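Local coordinates for protein beta-1,4-galactanase (Thielavia heterothallica, PDB 1HJS) that hydrolyses the (1->4)-beta-D-galactosidic linkages of type I arabinogalactans, as a family 53 glycoside hydrolase built on a TIM barrel, at residues A[90-95]-A[134-139]; A[80-85]-A[107-112]; A[13-16]-A[21-24]; A[302-307]-A[312-317]. All coordinates share one frame; numbering follows the deposited sequence.

The four contacts form two touching pairs around one (beta/alpha)8 barrel. Interactions 1 and 2, whose centres lie about 11 Å apart, share the chain that leaves strand 75-80, and Thr93 O and Ser83 OG probably join them by a hydrogen bond of 2.7 Å. Interactions 3 and 4, with centres about 13 Å apart, meet through Glu15 OE1 and His302 ND1 at 2.6 Å, probably another hydrogen bond, and through the rings of Tyr22 and Phe316. Interaction 1 contains the proton donor Glu135. The nucleophile Glu245 lies about 4 Å from Asn134 of interaction 1 and about 9 Å from Leu306 of interaction 4, side chain to side chain.

Interaction 1: A[90-95]-A[134-139]; sequences AHQTMP and NEIRAG. With SO4 (sulfate ion), chain I.
A single side chain, Gln92, carries nearly the whole contact, and it reads the backbone of 134-139 instead of its side chains. Gln92 NE2 donates to Asn134 O at 3.2 Å with an N-H...O angle of 157°, arriving almost end-on to the carbonyl, with Asn134 O close to the plane of the glutamine amide. The same nitrogen also bonds to Asp88 O. The other end of the amide works through a water, which donates to Gln92 OE1 (2.9 Å) and accepts from Asn134 N (2.8 Å), so both backbone polar groups of Asn134 answer to one glutamine. Chi1 (-67°), with CG anti to the carbonyl carbon, brings Gln92 CG to 3.2 Å from Gly139 O, and the bend at chi2 (-71°) then turns the amide toward Asn134. Ile136 CG2 approaches Gln92 OE1 at 4.1 Å. With an alanine here, Asn134 O would probably lose this donor and the bridging water one of its partners, leaving the backbone next to Glu135 less firmly fixed. Within 134-139 the chain is tightened by a bond from Gly139 N to Ile136 O. Gln92 is thus placed as a second-shell residue and probably helps to position the backbone before Glu135, the proton donor, whose OE2 bonds to Ser212; the Asn-Glu pair beyond the fourth barrel strand is the acid/base signature of clan GH-A glycosidases.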
loop_
_atom_site.group_PDB
_atom_site.type_symbol
_atom_site.label_atom_id
_atom_site.label_comp_id
_atom_site.label_asym_id
_atom_site.label_seq_id
_atom_site.Cartn_x
_atom_site.Cartn_y
_atom_site.Cartn_z
ATOM N N ALA A 90 -2.296 -13.159 -7.112
ATOM C CA ALA A 90 -3.116 -14.303 -7.498
ATOM C C ALA A 90 -4.526 -13.901 -7.905
ATOM O O ALA A 90 -5.332 -14.757 -8.278
ATOM C CB ALA A 90 -3.180 -15.313 -6.351
ATOM N N HIS A 91 -4.827 -12.606 -7.831
ATOM C CA HIS A 91 -6.155 -12.110 -8.192
ATOM C C HIS A 91 -6.112 -10.684 -8.728
ATOM O O HIS A 91 -5.764 -9.760 -8.006
ATOM C CB HIS A 91 -7.099 -12.108 -6.981
ATOM C CG HIS A 91 -7.136 -13.396 -6.222
ATOM N ND1 HIS A 91 -6.132 -13.782 -5.361
ATOM C CD2 HIS A 91 -8.055 -14.391 -6.200
ATOM C CE1 HIS A 91 -6.429 -14.960 -4.841
ATOM N NE2 HIS A 91 -7.591 -15.352 -5.334
ATOM N N GLN A 92 -6.466 -10.512 -9.995
ATOM C CA GLN A 92 -6.516 -9.188 -10.614
ATOM C C GLN A 92 -7.784 -9.258 -11.457
ATOM O O GLN A 92 -7.759 -9.156 -12.686
ATOM C CB GLN A 92 -5.285 -8.939 -11.497
ATOM C CG GLN A 92 -3.949 -8.827 -10.745
ATOM C CD GLN A 92 -3.805 -7.542 -9.935
ATOM O OE1 GLN A 92 -4.319 -6.489 -10.319
ATOM N NE2 GLN A 92 -3.077 -7.619 -8.825
ATOM N N THR A 93 -8.899 -9.455 -10.765
ATOM C CA THR A 93 -10.196 -9.603 -11.401
ATOM C C THR A 93 -10.723 -8.337 -12.050
ATOM O O THR A 93 -10.830 -7.284 -11.421
ATOM C CB THR A 93 -11.226 -10.126 -10.390
ATOM O OG1 THR A 93 -10.701 -11.303 -9.756
ATOM C CG2 THR A 93 -12.531 -10.482 -11.090
ATOM N N MET A 94 -11.056 -8.468 -13.326
ATOM C CA MET A 94 -11.578 -7.376 -14.124
ATOM C C MET A 94 -12.803 -6.752 -13.461
ATOM O O MET A 94 -13.692 -7.458 -12.980
ATOM C CB MET A 94 -11.975 -7.911 -15.504
ATOM C CG MET A 94 -12.381 -6.857 -16.503
ATOM S SD MET A 94 -10.943 -5.982 -17.092
ATOM C CE MET A 94 -10.277 -7.189 -18.269
ATOM N N PRO A 95 -12.858 -5.416 -13.402
ATOM C CA PRO A 95 -14.029 -4.787 -12.785
ATOM C C PRO A 95 -15.238 -5.179 -13.636
ATOM O O PRO A 95 -15.126 -5.286 -14.856
ATOM C CB PRO A 95 -13.717 -3.296 -12.892
ATOM C CG PRO A 95 -12.219 -3.259 -12.804
ATOM C CD PRO A 95 -11.806 -4.423 -13.683
ATOM N N ASN A 134 -2.337 -2.656 -7.408
ATOM C CA ASN A 134 -1.878 -3.152 -6.114
ATOM C C ASN A 134 -1.211 -4.502 -6.347
ATOM O O ASN A 134 -1.850 -5.431 -6.846
ATOM C CB ASN A 134 -3.058 -3.325 -5.151
ATOM C CG ASN A 134 -2.613 -3.737 -3.752
ATOM O OD1 ASN A 134 -2.171 -2.906 -2.955
ATOM N ND2 ASN A 134 -2.715 -5.024 -3.456
ATOM N N GLU A 135 0.067 -4.600 -5.988
ATOM C CA GLU A 135 0.850 -5.828 -6.157
ATOM C C GLU A 135 0.629 -6.440 -7.538
ATOM O O GLU A 135 0.212 -7.591 -7.656
ATOM C CB GLU A 135 0.488 -6.850 -5.072
ATOM C CG GLU A 135 0.714 -6.337 -3.651
ATOM C CD GLU A 135 0.630 -7.435 -2.606
ATOM O OE1 GLU A 135 -0.033 -8.456 -2.873
ATOM O OE2 GLU A 135 1.215 -7.273 -1.514
ATOM N N ILE A 136 0.934 -5.670 -8.578
ATOM C CA ILE A 136 0.729 -6.135 -9.946
ATOM C C ILE A 136 1.894 -6.950 -10.500
ATOM O O ILE A 136 2.220 -6.866 -11.688
ATOM C CB ILE A 136 0.428 -4.945 -10.887
ATOM C CG1 ILE A 136 1.553 -3.907 -10.818
ATOM C CG2 ILE A 136 -0.900 -4.308 -10.495
ATOM C CD1 ILE A 136 1.379 -2.758 -11.814
ATOM N N ARG A 137 2.502 -7.756 -9.632
ATOM C CA ARG A 137 3.637 -8.604 -9.996
ATOM C C ARG A 137 3.278 -9.645 -11.060
ATOM O O ARG A 137 4.146 -10.121 -11.799
ATOM C CB ARG A 137 4.157 -9.311 -8.750
ATOM C CG ARG A 137 5.424 -10.107 -8.961
ATOM C CD ARG A 137 5.467 -11.233 -7.942
ATOM N NE ARG A 137 4.735 -12.399 -8.407
ATOM C CZ ARG A 137 4.229 -13.338 -7.615
ATOM N NH1 ARG A 137 4.356 -13.256 -6.296
ATOM N NH2 ARG A 137 3.619 -14.384 -8.151
ATOM N N ALA A 138 2.006 -10.021 -11.118
ATOM C CA ALA A 138 1.549 -10.981 -12.119
ATOM C C ALA A 138 0.637 -10.238 -13.095
ATOM O O ALA A 138 -0.191 -10.837 -13.782
ATOM C CB ALA A 138 0.802 -12.133 -11.450
ATOM N N GLY A 139 0.799 -8.918 -13.142
ATOM C CA GLY A 139 -0.001 -8.097 -14.030
ATOM C C GLY A 139 -1.247 -7.546 -13.364
ATOM O O GLY A 139 -1.368 -7.548 -12.131
HETATM S S SO4 I . -7.475 -19.394 -5.888
HETATM O O1 SO4 I . -7.530 -17.952 -5.158
HETATM O O2 SO4 I . -6.353 -19.306 -6.798
HETATM O O3 SO4 I . -7.340 -20.349 -5.001
HETATM O O4 SO4 I . -8.696 -19.413 -6.645
HETATM O O HOH W 1 -4.169 -3.882 -9.130
#

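Interaction 2: A[80-85]-A[107-112]; sequences FHYSDT and WKLYNY. With NAG (2-acetamido-2-deoxy-beta-D-glucopyranose), chain E; SO4 (sulfate ion), chain F.
Tyr82, Tyr112 and Leu109 supply most of the buried surface, and the ring of Tyr82 is the piece the others surround. Leu109 CD1 sits over one of its faces, a little toward the rim, 3.5 Å from the ring centroid of Tyr82 and 15° off the normal, a CH-pi contact. With CG anti to the backbone N (chi1 -178°), the leucine reaches out from the helix to put the methyl there. Phe80 CB lies against the opposite face of Tyr82. The Tyr112 and Tyr82 rings meet at their edges, without stacking, CE2 of Tyr112 lying 3.6 Å from CE1 of Tyr82. Toward Phe80, Tyr112 makes an offset edge-to-face pair, its edge directed at the phenylalanine face with centroids 5.7 Å apart and planes at 71°. A water links the loop backbone to the helix, accepting from Tyr82 N (2.9 Å) and hydrogen-bonded to Tyr112 OH (2.8 Å), while Tyr82 OH finds Thr113. Farther round the helix, Asn111 ND2 carries the N-linked glycan, whose first sugar lies over a face of Trp107. This aromatic cluster packs helix 102-122 against the end of strand 75-80, a beta-alpha unit of the (beta/alpha)8 barrel.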
loop_
_atom_site.group_PDB
_atom_site.type_symbol
_atom_site.label_atom_id
_atom_site.label_comp_id
_atom_site.label_asym_id
_atom_site.label_seq_id
_atom_site.Cartn_x
_atom_site.Cartn_y
_atom_site.Cartn_z
ATOM N N PHE A 80 -5.143 2.324 -6.088
ATOM C CA PHE A 80 -6.135 1.792 -7.015
ATOM C C PHE A 80 -5.881 0.312 -7.237
ATOM O O PHE A 80 -4.803 -0.063 -7.703
ATOM C CB PHE A 80 -6.046 2.484 -8.383
ATOM C CG PHE A 80 -6.612 3.871 -8.413
ATOM C CD1 PHE A 80 -7.956 4.096 -8.134
ATOM C CD2 PHE A 80 -5.805 4.953 -8.761
ATOM C CE1 PHE A 80 -8.495 5.383 -8.204
ATOM C CE2 PHE A 80 -6.336 6.252 -8.834
ATOM C CZ PHE A 80 -7.681 6.461 -8.556
ATOM N N HIS A 81 -6.856 -0.528 -6.903
ATOM C CA HIS A 81 -6.713 -1.962 -7.128
ATOM C C HIS A 81 -7.193 -2.315 -8.535
ATOM O O HIS A 81 -6.919 -3.407 -9.037
ATOM C CB HIS A 81 -7.522 -2.772 -6.104
ATOM C CG HIS A 81 -6.848 -2.915 -4.774
ATOM N ND1 HIS A 81 -6.908 -4.076 -4.033
ATOM C CD2 HIS A 81 -6.101 -2.047 -4.051
ATOM C CE1 HIS A 81 -6.225 -3.916 -2.912
ATOM N NE2 HIS A 81 -5.726 -2.694 -2.898
ATOM N N TYR A 82 -7.899 -1.382 -9.173
ATOM C CA TYR A 82 -8.437 -1.606 -10.511
ATOM C C TYR A 82 -9.143 -2.955 -10.568
ATOM O O TYR A 82 -8.884 -3.785 -11.447
ATOM C CB TYR A 82 -7.328 -1.542 -11.568
ATOM C CG TYR A 82 -6.702 -0.164 -11.717
ATOM C CD1 TYR A 82 -7.498 0.979 -11.798
ATOM C CD2 TYR A 82 -5.317 -0.008 -11.821
ATOM C CE1 TYR A 82 -6.934 2.243 -11.985
ATOM C CE2 TYR A 82 -4.742 1.256 -12.009
ATOM C CZ TYR A 82 -5.561 2.374 -12.092
ATOM O OH TYR A 82 -5.013 3.617 -12.304
ATOM N N SER A 83 -10.036 -3.154 -9.605
ATOM C CA SER A 83 -10.824 -4.368 -9.487
ATOM C C SER A 83 -11.985 -4.022 -8.570
ATOM O O SER A 83 -11.957 -2.988 -7.907
ATOM C CB SER A 83 -9.990 -5.491 -8.861
ATOM O OG SER A 83 -10.751 -6.686 -8.762
ATOM N N ASP A 84 -13.015 -4.865 -8.540
ATOM C CA ASP A 84 -14.145 -4.606 -7.654
ATOM C C ASP A 84 -13.840 -5.227 -6.301
ATOM O O ASP A 84 -14.586 -5.035 -5.343
ATOM C CB ASP A 84 -15.441 -5.224 -8.182
ATOM C CG ASP A 84 -15.922 -4.581 -9.463
ATOM O OD1 ASP A 84 -15.737 -3.357 -9.631
ATOM O OD2 ASP A 84 -16.506 -5.305 -10.291
ATOM N N THR A 85 -12.739 -5.969 -6.229
ATOM C CA THR A 85 -12.356 -6.636 -4.988
ATOM C C THR A 85 -10.831 -6.698 -4.824
ATOM O O THR A 85 -10.092 -6.120 -5.622
ATOM C CB THR A 85 -12.949 -8.069 -4.953
ATOM O OG1 THR A 85 -12.778 -8.636 -3.650
ATOM C CG2 THR A 85 -12.268 -8.953 -5.987
ATOM N N TRP A 107 -8.509 2.305 -22.804
ATOM C CA TRP A 107 -9.271 3.538 -22.779
ATOM C C TRP A 107 -10.150 3.605 -21.535
ATOM O O TRP A 107 -10.291 4.664 -20.921
ATOM C CB TRP A 107 -10.121 3.649 -24.039
ATOM C CG TRP A 107 -10.433 5.061 -24.392
ATOM C CD1 TRP A 107 -9.827 6.185 -23.893
ATOM C CD2 TRP A 107 -11.394 5.514 -25.347
ATOM N NE1 TRP A 107 -10.354 7.309 -24.481
ATOM C CE2 TRP A 107 -11.318 6.926 -25.380
ATOM C CE3 TRP A 107 -12.313 4.865 -26.183
ATOM C CZ2 TRP A 107 -12.127 7.702 -26.216
ATOM C CZ3 TRP A 107 -13.119 5.639 -27.018
ATOM C CH2 TRP A 107 -13.018 7.043 -27.026
ATOM N N LYS A 108 -10.737 2.469 -21.168
ATOM C CA LYS A 108 -11.594 2.391 -19.989
ATOM C C LYS A 108 -10.764 2.745 -18.760
ATOM O O LYS A 108 -11.199 3.503 -17.898
ATOM C CB LYS A 108 -12.128 0.967 -19.814
ATOM C CG LYS A 108 -13.540 0.847 -19.253
ATOM C CD LYS A 108 -13.917 1.934 -18.258
ATOM C CE LYS A 108 -15.355 1.744 -17.799
ATOM N NZ LYS A 108 -15.943 2.968 -17.188
ATOM N N LEU A 109 -9.568 2.167 -18.686
ATOM C CA LEU A 109 -8.667 2.389 -17.564
ATOM C C LEU A 109 -8.287 3.860 -17.456
ATOM O O LEU A 109 -8.229 4.423 -16.362
ATOM C CB LEU A 109 -7.414 1.526 -17.726
ATOM C CG LEU A 109 -6.389 1.610 -16.594
ATOM C CD1 LEU A 109 -7.061 1.301 -15.260
ATOM C CD2 LEU A 109 -5.260 0.635 -16.865
ATOM N N TYR A 110 -8.024 4.478 -18.601
ATOM C CA TYR A 110 -7.671 5.889 -18.631
ATOM C C TYR A 110 -8.856 6.724 -18.150
ATOM O O TYR A 110 -8.701 7.585 -17.284
ATOM C CB TYR A 110 -7.263 6.293 -20.049
ATOM C CG TYR A 110 -7.109 7.785 -20.249
ATOM C CD1 TYR A 110 -8.193 8.565 -20.651
ATOM C CD2 TYR A 110 -5.882 8.415 -20.040
ATOM C CE1 TYR A 110 -8.060 9.941 -20.848
ATOM C CE2 TYR A 110 -5.736 9.793 -20.233
ATOM C CZ TYR A 110 -6.834 10.545 -20.638
ATOM O OH TYR A 110 -6.707 11.903 -20.841
ATOM N N ASN A 111 -10.037 6.452 -18.702
ATOM C CA ASN A 111 -11.256 7.167 -18.328
ATOM C C ASN A 111 -11.540 7.045 -16.839
ATOM O O ASN A 111 -11.840 8.038 -16.172
ATOM C CB ASN A 111 -12.470 6.620 -19.082
ATOM C CG ASN A 111 -12.444 6.946 -20.558
ATOM O OD1 ASN A 111 -11.609 7.722 -21.024
ATOM N ND2 ASN A 111 -13.372 6.343 -21.292
ATOM N N TYR A 112 -11.470 5.818 -16.331
ATOM C CA TYR A 112 -11.729 5.560 -14.916
ATOM C C TYR A 112 -10.771 6.320 -14.011
ATOM O O TYR A 112 -11.188 6.955 -13.042
ATOM C CB TYR A 112 -11.608 4.063 -14.614
ATOM C CG TYR A 112 -11.535 3.755 -13.128
ATOM C CD1 TYR A 112 -12.688 3.710 -12.345
ATOM C CD2 TYR A 112 -10.305 3.554 -12.501
ATOM C CE1 TYR A 112 -12.617 3.472 -10.962
ATOM C CE2 TYR A 112 -10.221 3.317 -11.125
ATOM C CZ TYR A 112 -11.378 3.278 -10.363
ATOM O OH TYR A 112 -11.291 3.043 -9.004
HETATM C C1 NAG E . -13.778 6.886 -22.572
HETATM C C2 NAG E . -14.691 5.878 -23.276
HETATM C C3 NAG E . -15.182 6.445 -24.613
HETATM C C4 NAG E . -15.798 7.834 -24.421
HETATM C C5 NAG E . -14.825 8.741 -23.662
HETATM C C6 NAG E . -15.429 10.095 -23.348
HETATM C C7 NAG E . -14.383 3.505 -22.971
HETATM C C8 NAG E . -13.804 2.219 -23.544
HETATM N N2 NAG E . -13.958 4.647 -23.503
HETATM O O3 NAG E . -16.150 5.574 -25.174
HETATM O O4 NAG E . -16.090 8.404 -25.690
HETATM O O5 NAG E . -14.459 8.137 -22.402
HETATM O O6 NAG E . -14.419 11.047 -23.060
HETATM O O7 NAG E . -15.209 3.455 -22.058
HETATM S S SO4 F . -17.124 2.193 -13.968
HETATM O O1 SO4 F . -15.612 2.772 -13.887
HETATM O O2 SO4 F . -17.674 2.740 -15.194
HETATM O O3 SO4 F . -17.105 0.886 -13.956
HETATM O O4 SO4 F . -17.769 2.821 -12.843
HETATM O O HOH W 2 -9.588 0.873 -8.368
#

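Interaction 3: A[13-16]-A[21-24]; sequences VVEE and SYKN
Van der Waals contact joins Tyr22 to the aliphatic parts of Glu15 and Glu16, although both partners on the helix are acids. The phenol oxygen, Tyr22 OH, rests against Glu15, 3.3 Å from CB and 3.5 Å from CG of that residue. Glu16 touches more lightly, its CG in line with the ring edge and 4.4 Å from Tyr22 CE2. The ring also makes an edge-to-face pair with Phe316. All this lies in the connection between strand 4-8 and helix 32-38 of the (beta/alpha)8 barrel: 13-16 belongs to the short helix 12-17, while the loop segment 21-24 runs on toward helix 32-38, whose Leu32 and Ile35 touch Tyr22. The polar ends are satisfied by other parts of the chain. Tyr22 OH bonds to Ala299 O, and Glu15, bent at chi2 (-70°), delivers its carboxylate to His302 with its plane turned 71° from the phenol ring. Glu16 forms a salt bridge with Arg68. Beside the tyrosine, Lys23 NZ curls back to Ser21 O at 2.7 Å and bonds to Ser319 O as well.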
loop_
_atom_site.group_PDB
_atom_site.type_symbol
_atom_site.label_atom_id
_atom_site.label_comp_id
_atom_site.label_asym_id
_atom_site.label_seq_id
_atom_site.Cartn_x
_atom_site.Cartn_y
_atom_site.Cartn_z
ATOM N N VAL A 13 -13.843 3.062 8.546
ATOM C CA VAL A 13 -15.298 3.198 8.591
ATOM C C VAL A 13 -15.995 1.847 8.753
ATOM O O VAL A 13 -17.029 1.746 9.411
ATOM C CB VAL A 13 -15.832 3.929 7.329
ATOM C CG1 VAL A 13 -17.343 3.745 7.205
ATOM C CG2 VAL A 13 -15.506 5.415 7.434
ATOM N N VAL A 14 -15.428 0.805 8.155
ATOM C CA VAL A 14 -16.016 -0.522 8.284
ATOM C C VAL A 14 -16.030 -0.899 9.766
ATOM O O VAL A 14 -17.021 -1.421 10.278
ATOM C CB VAL A 14 -15.203 -1.578 7.491
ATOM C CG1 VAL A 14 -15.685 -2.985 7.841
ATOM C CG2 VAL A 14 -15.366 -1.341 5.996
ATOM N N GLU A 15 -14.926 -0.616 10.453
ATOM C CA GLU A 15 -14.813 -0.927 11.875
ATOM C C GLU A 15 -15.680 -0.033 12.757
ATOM O O GLU A 15 -16.288 -0.509 13.713
ATOM C CB GLU A 15 -13.352 -0.836 12.320
ATOM C CG GLU A 15 -12.501 -2.006 11.849
ATOM C CD GLU A 15 -12.850 -3.311 12.552
ATOM O OE1 GLU A 15 -14.039 -3.695 12.562
ATOM O OE2 GLU A 15 -11.928 -3.959 13.093
ATOM N N GLU A 16 -15.738 1.256 12.446
ATOM C CA GLU A 16 -16.561 2.162 13.236
ATOM C C GLU A 16 -18.019 1.728 13.120
ATOM O O GLU A 16 -18.761 1.750 14.101
ATOM C CB GLU A 16 -16.388 3.605 12.747
ATOM C CG GLU A 16 -14.959 4.110 12.890
ATOM C CD GLU A 16 -14.759 5.505 12.333
ATOM O OE1 GLU A 16 -15.507 5.902 11.416
ATOM O OE2 GLU A 16 -13.831 6.197 12.799
ATOM N N SER A 21 -14.784 1.568 18.894
ATOM C CA SER A 21 -14.559 2.902 19.433
ATOM C C SER A 21 -13.069 3.015 19.703
ATOM O O SER A 21 -12.567 2.443 20.668
ATOM C CB SER A 21 -15.338 3.088 20.735
ATOM O OG SER A 21 -14.956 4.294 21.369
ATOM N N TYR A 22 -12.362 3.746 18.849
ATOM C CA TYR A 22 -10.923 3.893 18.999
ATOM C C TYR A 22 -10.504 4.826 20.119
ATOM O O TYR A 22 -11.131 5.859 20.362
ATOM C CB TYR A 22 -10.309 4.337 17.674
ATOM C CG TYR A 22 -10.385 3.262 16.614
ATOM C CD1 TYR A 22 -9.642 2.087 16.736
ATOM C CD2 TYR A 22 -11.212 3.409 15.501
ATOM C CE1 TYR A 22 -9.719 1.080 15.770
ATOM C CE2 TYR A 22 -11.298 2.409 14.531
ATOM C CZ TYR A 22 -10.546 1.248 14.671
ATOM O OH TYR A 22 -10.608 0.264 13.700
ATOM N N LYS A 23 -9.425 4.449 20.795
ATOM C CA LYS A 23 -8.911 5.222 21.911
ATOM C C LYS A 23 -7.411 5.389 21.808
ATOM O O LYS A 23 -6.706 4.517 21.277
ATOM C CB LYS A 23 -9.266 4.516 23.220
ATOM C CG LYS A 23 -10.727 4.096 23.290
ATOM C CD LYS A 23 -11.004 3.200 24.484
ATOM C CE LYS A 23 -12.441 2.692 24.479
ATOM N NZ LYS A 23 -12.734 1.798 23.324
ATOM N N ASN A 24 -6.940 6.521 22.320
ATOM C CA ASN A 24 -5.522 6.821 22.319
ATOM C C ASN A 24 -4.861 5.970 23.390
ATOM O O ASN A 24 -5.533 5.223 24.099
ATOM C CB ASN A 24 -5.277 8.308 22.608
ATOM C CG ASN A 24 -5.827 8.749 23.959
ATOM O OD1 ASN A 24 -5.658 8.066 24.971
ATOM N ND2 ASN A 24 -6.475 9.912 23.979
#

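Interaction 4: A[302-307]-A[312-317]; sequences HNANLG and DNTMFS
Ala304 O and Asn313 N form the central hydrogen bond (2.8 Å, 170°) between two loop segments, each shaped by a recognised turn: a type I beta turn from Asn303 to Leu306 and an Asx turn opened by Asp312. Both belong to the long loop after strand 290-296, the eighth of the barrel, and Cys310, disulfide-bonded to Cys252, lies between them in the sequence. The side chain of Asn313 shows how such segments are stitched together. Its CB packs on Leu306 CD1 at 3.7 Å, and with CG anti to the carbonyl carbon (chi1 -72°) the amide beyond is brought to Asn305. There Asn313 ND2 donates to Asn305 O at 3.1 Å, a bent bond (136°) that comes from above the carbonyl plane; the same oxygen also meets Ser308 OG, to which ND2 bonds weakly as well. Asp312 fixes the neighbouring backbone. Its OD1 accepts from Thr314 N at 2.9 Å and, on the syn lone pair, from Thr314 OG1, while its CA makes a CH...O contact with Ala304 O. If Asp312 were an alanine, Thr314 N and OG1 would probably lose their shared acceptor and the Asx turn could open. Thr314 has its hydroxyl turned to Asp312, which directs the methyl the other way, and CG2 of Thr314 settles 3.7 Å from Ala304 CA.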
loop_
_atom_site.group_PDB
_atom_site.type_symbol
_atom_site.label_atom_id
_atom_site.label_comp_id
_atom_site.label_asym_id
_atom_site.label_seq_id
_atom_site.Cartn_x
_atom_site.Cartn_y
_atom_site.Cartn_z
ATOM N N HIS A 302 -11.050 -6.536 14.048
ATOM C CA HIS A 302 -11.962 -7.642 13.774
ATOM C C HIS A 302 -11.393 -8.582 12.710
ATOM O O HIS A 302 -12.045 -9.537 12.287
ATOM C CB HIS A 302 -13.342 -7.125 13.352
ATOM C CG HIS A 302 -14.159 -6.607 14.495
ATOM N ND1 HIS A 302 -14.527 -5.283 14.612
ATOM C CD2 HIS A 302 -14.659 -7.233 15.588
ATOM C CE1 HIS A 302 -15.216 -5.115 15.728
ATOM N NE2 HIS A 302 -15.310 -6.284 16.339
ATOM N N ASN A 303 -10.168 -8.296 12.286
ATOM C CA ASN A 303 -9.455 -9.113 11.303
ATOM C C ASN A 303 -8.008 -9.066 11.785
ATOM O O ASN A 303 -7.087 -8.773 11.027
ATOM C CB ASN A 303 -9.582 -8.501 9.903
ATOM C CG ASN A 303 -8.840 -9.302 8.839
ATOM O OD1 ASN A 303 -8.851 -10.535 8.851
ATOM N ND2 ASN A 303 -8.199 -8.600 7.905
ATOM N N ALA A 304 -7.840 -9.361 13.071
ATOM C CA ALA A 304 -6.546 -9.305 13.746
ATOM C C ALA A 304 -5.363 -9.956 13.052
ATOM O O ALA A 304 -4.257 -9.414 13.084
ATOM C CB ALA A 304 -6.683 -9.865 15.160
ATOM N N ASN A 305 -5.571 -11.119 12.446
ATOM C CA ASN A 305 -4.474 -11.806 11.771
ATOM C C ASN A 305 -4.125 -11.128 10.446
ATOM O O ASN A 305 -3.095 -11.420 9.834
ATOM C CB ASN A 305 -4.830 -13.277 11.535
ATOM C CG ASN A 305 -6.039 -13.448 10.636
ATOM O OD1 ASN A 305 -7.130 -12.966 10.944
ATOM N ND2 ASN A 305 -5.851 -14.141 9.518
ATOM N N LEU A 306 -4.993 -10.221 10.015
ATOM C CA LEU A 306 -4.797 -9.480 8.770
ATOM C C LEU A 306 -4.465 -10.387 7.585
ATOM O O LEU A 306 -3.529 -10.116 6.835
ATOM C CB LEU A 306 -3.696 -8.431 8.958
ATOM C CG LEU A 306 -4.017 -7.342 9.989
ATOM C CD1 LEU A 306 -2.849 -6.372 10.126
ATOM C CD2 LEU A 306 -5.282 -6.599 9.560
ATOM N N GLY A 307 -5.239 -11.456 7.432
ATOM C CA GLY A 307 -5.041 -12.384 6.334
ATOM C C GLY A 307 -3.819 -13.279 6.398
ATOM O O GLY A 307 -3.561 -14.019 5.453
ATOM N N ASP A 312 -2.321 -12.260 15.572
ATOM C CA ASP A 312 -2.567 -10.827 15.724
ATOM C C ASP A 312 -1.420 -9.952 15.237
ATOM O O ASP A 312 -0.305 -10.026 15.760
ATOM C CB ASP A 312 -2.850 -10.508 17.197
ATOM C CG ASP A 312 -3.545 -9.170 17.390
ATOM O OD1 ASP A 312 -3.409 -8.284 16.518
ATOM O OD2 ASP A 312 -4.223 -9.004 18.431
ATOM N N ASN A 313 -1.708 -9.117 14.242
ATOM C CA ASN A 313 -0.720 -8.201 13.676
ATOM C C ASN A 313 -1.138 -6.750 13.867
ATOM O O ASN A 313 -0.488 -5.845 13.351
ATOM C CB ASN A 313 -0.542 -8.450 12.175
ATOM C CG ASN A 313 0.182 -9.731 11.883
ATOM O OD1 ASN A 313 1.251 -9.989 12.437
ATOM N ND2 ASN A 313 -0.385 -10.545 11.003
ATOM N N THR A 314 -2.224 -6.527 14.597
ATOM C CA THR A 314 -2.708 -5.170 14.815
ATOM C C THR A 314 -1.855 -4.417 15.831
ATOM O O THR A 314 -1.006 -5.002 16.510
ATOM C CB THR A 314 -4.181 -5.166 15.289
ATOM O OG1 THR A 314 -4.280 -5.798 16.571
ATOM C CG2 THR A 314 -5.059 -5.906 14.290
ATOM N N MET A 315 -2.081 -3.108 15.917
ATOM C CA MET A 315 -1.359 -2.254 16.850
ATOM C C MET A 315 -2.345 -1.591 17.811
ATOM O O MET A 315 -2.057 -0.547 18.394
ATOM C CB MET A 315 -0.568 -1.192 16.080
ATOM C CG MET A 315 0.477 -1.783 15.130
ATOM S SD MET A 315 1.438 -0.531 14.252
ATOM C CE MET A 315 2.663 -0.113 15.502
ATOM N N PHE A 316 -3.514 -2.210 17.952
ATOM C CA PHE A 316 -4.572 -1.729 18.839
ATOM C C PHE A 316 -5.120 -2.914 19.628
ATOM O O PHE A 316 -5.114 -4.044 19.138
ATOM C CB PHE A 316 -5.719 -1.106 18.033
ATOM C CG PHE A 316 -5.431 0.277 17.523
ATOM C CD1 PHE A 316 -4.522 0.482 16.492
ATOM C CD2 PHE A 316 -6.067 1.379 18.086
ATOM C CE1 PHE A 316 -4.245 1.764 16.026
ATOM C CE2 PHE A 316 -5.801 2.669 17.630
ATOM C CZ PHE A 316 -4.886 2.865 16.595
ATOM N N SER A 317 -5.598 -2.659 20.843
ATOM C CA SER A 317 -6.161 -3.727 21.665
ATOM C C SER A 317 -7.495 -4.138 21.058
ATOM O O SER A 317 -8.020 -3.452 20.182
ATOM C CB SER A 317 -6.399 -3.244 23.100
ATOM O OG SER A 317 -7.486 -2.342 23.147
#